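Peroxinectin A (Dictyostelium discoideum, PDB 6ERC) catalyses the oxidation of phenolic donors by hydrogen peroxide, using a bound heme, and also acts on iodide and thiocyanate. Local coordinates at residues Y359-S362 with D363-N366. Residues are numbered along the deposited sequence; the frame is centred on the assembly and turned at random.
Sequences YMIS and DLRN. With CA (calcium ion), chain G.
At I361 the ethyl branch is set between the backbone N and the carbonyl carbon (chi1 54°), which carries CG1 over to L364; CG1 of I361 lies 3.7 Å from CD1 of L364. M360 reaches the same leucine another way: its CG stands anti to the backbone N (chi1 -179°), and the side chain crosses that of L364 at about a right angle, CG of M360 lying 4.0 Å from CB of L364. L364 is therefore touched by both residues, and it also meets the heme. The CD1 methyl of I361 extends further, to CB of D363. With only an alanine here, the space beside L364 and D363 would probably be left partly unfilled and this heme-contacting leucine freer to turn.

I361 is the N-cap residue of the short helix 362-365, and its carbonyl makes the first helical bond: N of R365 donates to O of I361 over 3.0 Å, while L364 N adds a weak bond to the same oxygen. One residue on, N366 N donates to S362 O at 2.8 Å. A single water ties the turn together, donating to M360 O, accepting from R365 NE at 2.9 Å in the guanidinium plane, and bonding to S362 OG. Beyond it, the guanidinium makes a salt bridge with D57, and NH1 bonds to N53 and S52.

Just upstream, the carbonyl O of Y359 binds the calcium ion at 2.4 Å, along with S306, N355, D357 and two waters. The turn thus carries the chain from the calcium site into helix 362-365 beside the heme, with M360, L364 and R365 packed against the start of helix 379-390 and the Y359 side chain on helix 417-426.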
ATOM      1  N   TYR A 359      -1.724   0.880 -18.174  1.00 57.68           N
ATOM      2  CA  TYR A 359      -1.072   2.174 -18.314  1.00 58.12           C
ATOM      3  C   TYR A 359      -0.763   2.809 -16.969  1.00 56.50           C
ATOM      4  O   TYR A 359      -1.589   2.796 -16.053  1.00 56.90           O
ATOM      5  CB  TYR A 359      -1.951   3.105 -19.134  1.00 57.72           C
ATOM      6  CG  TYR A 359      -2.386   2.445 -20.399  1.00 58.80           C
ATOM      7  CD1 TYR A 359      -1.509   2.316 -21.461  1.00 59.48           C
ATOM      8  CD2 TYR A 359      -3.658   1.909 -20.522  1.00 57.86           C
ATOM      9  CE1 TYR A 359      -1.890   1.696 -22.621  1.00 58.76           C
ATOM     10  CE2 TYR A 359      -4.051   1.283 -21.681  1.00 60.00           C
ATOM     11  CZ  TYR A 359      -3.161   1.179 -22.727  1.00 59.33           C
ATOM     12  OH  TYR A 359      -3.551   0.559 -23.888  1.00 60.61           O
ATOM     13  N   MET A 360       0.435   3.379 -16.874  1.00 55.80           N
ATOM     14  CA  MET A 360       0.896   4.076 -15.686  1.00 56.39           C
ATOM     15  C   MET A 360       1.338   5.473 -16.088  1.00 56.85           C
ATOM     16  O   MET A 360       2.047   5.639 -17.085  1.00 57.57           O
ATOM     17  CB  MET A 360       2.046   3.314 -15.031  1.00 56.75           C
ATOM     18  CG  MET A 360       2.583   3.945 -13.762  1.00 56.01           C
ATOM     19  SD  MET A 360       3.805   2.887 -12.963  1.00 54.12           S
ATOM     20  CE  MET A 360       2.828   1.426 -12.619  1.00 54.75           C
ATOM     21  N   ILE A 361       0.905   6.476 -15.322  1.00 56.98           N
ATOM     22  CA  ILE A 361       1.277   7.848 -15.631  1.00 56.89           C
ATOM     23  C   ILE A 361       2.797   7.988 -15.629  1.00 56.23           C
ATOM     24  O   ILE A 361       3.520   7.208 -14.995  1.00 56.37           O
ATOM     25  CB  ILE A 361       0.635   8.829 -14.636  1.00 55.83           C
ATOM     26  CG1 ILE A 361       0.980   8.434 -13.196  1.00 56.15           C
ATOM     27  CG2 ILE A 361      -0.874   8.869 -14.841  1.00 55.88           C
ATOM     28  CD1 ILE A 361       0.571   9.466 -12.165  1.00 55.37           C
ATOM     29  N   SER A 362       3.285   8.992 -16.354  1.00 55.69           N
ATOM     30  CA  SER A 362       4.721   9.201 -16.467  1.00 57.44           C
ATOM     31  C   SER A 362       5.326   9.820 -15.216  1.00 57.88           C
ATOM     32  O   SER A 362       6.549   9.761 -15.045  1.00 57.02           O
ATOM     33  CB  SER A 362       5.030  10.080 -17.680  1.00 59.05           C
ATOM     34  OG  SER A 362       4.726   9.393 -18.880  1.00 58.76           O
ATOM     35  N   ASP A 363       4.507  10.415 -14.343  1.00 58.65           N
ATOM     36  CA  ASP A 363       5.020  10.890 -13.062  1.00 57.01           C
ATOM     37  C   ASP A 363       5.609   9.746 -12.252  1.00 55.81           C
ATOM     38  O   ASP A 363       6.585   9.940 -11.520  1.00 55.96           O
ATOM     39  CB  ASP A 363       3.909  11.581 -12.273  1.00 57.09           C
ATOM     40  CG  ASP A 363       3.341  12.783 -12.998  1.00 58.57           C
ATOM     41  OD1 ASP A 363       2.666  12.589 -14.031  1.00 59.11           O
ATOM     42  OD2 ASP A 363       3.569  13.923 -12.536  1.00 58.01           O
ATOM     43  N   LEU A 364       5.035   8.551 -12.377  1.00 54.83           N
ATOM     44  CA  LEU A 364       5.538   7.364 -11.700  1.00 56.06           C
ATOM     45  C   LEU A 364       6.484   6.553 -12.578  1.00 57.83           C
ATOM     46  O   LEU A 364       7.477   6.011 -12.082  1.00 57.60           O
ATOM     47  CB  LEU A 364       4.367   6.478 -11.264  1.00 56.81           C
ATOM     48  CG  LEU A 364       3.367   7.085 -10.275  1.00 55.43           C
ATOM     49  CD1 LEU A 364       2.040   6.354 -10.352  1.00 54.87           C
ATOM     50  CD2 LEU A 364       3.915   7.033  -8.862  1.00 54.16           C
ATOM     51  N   ARG A 365       6.197   6.460 -13.879  1.00 58.98           N
ATOM     52  CA  ARG A 365       6.970   5.583 -14.751  1.00 57.98           C
ATOM     53  C   ARG A 365       8.244   6.245 -15.261  1.00 57.73           C
ATOM     54  O   ARG A 365       9.222   5.548 -15.547  1.00 58.41           O
ATOM     55  CB  ARG A 365       6.109   5.134 -15.934  1.00 57.97           C
ATOM     56  CG  ARG A 365       6.576   3.838 -16.576  1.00 59.30           C
ATOM     57  CD  ARG A 365       5.729   3.464 -17.782  1.00 58.33           C
ATOM     58  NE  ARG A 365       5.950   4.360 -18.913  1.00 59.61           N
ATOM     59  CZ  ARG A 365       6.984   4.282 -19.748  1.00 59.15           C
ATOM     60  NH1 ARG A 365       7.914   3.351 -19.583  1.00 59.73           N
ATOM     61  NH2 ARG A 365       7.092   5.143 -20.750  1.00 58.65           N
ATOM     62  N   ASN A 366       8.260   7.569 -15.378  1.00 57.23           N
ATOM     63  CA  ASN A 366       9.408   8.301 -15.906  1.00 58.45           C
ATOM     64  C   ASN A 366       9.768   9.465 -14.994  1.00 58.24           C
ATOM     65  O   ASN A 366       9.854  10.619 -15.420  1.00 59.44           O
ATOM     66  CB  ASN A 366       9.128   8.805 -17.321  1.00 60.68           C
ATOM     67  CG  ASN A 366       8.991   7.680 -18.329  1.00 60.08           C
ATOM     68  OD1 ASN A 366       9.822   6.771 -18.385  1.00 59.45           O
ATOM     69  ND2 ASN A 366       7.936   7.736 -19.132  1.00 60.49           N
TER
HETATM   70 CA    CA G 605      -3.817   3.240 -15.404  1.00 47.37          CA
HETATM   71  O   HOH W   1       3.943   6.504 -18.869  1.00 41.59           O
HETATM   72  O   HOH W   2      -2.725   5.349 -15.535  1.00 42.47           O
HETATM   73  O   HOH W   3      -5.133   4.366 -16.992  1.00 42.87           O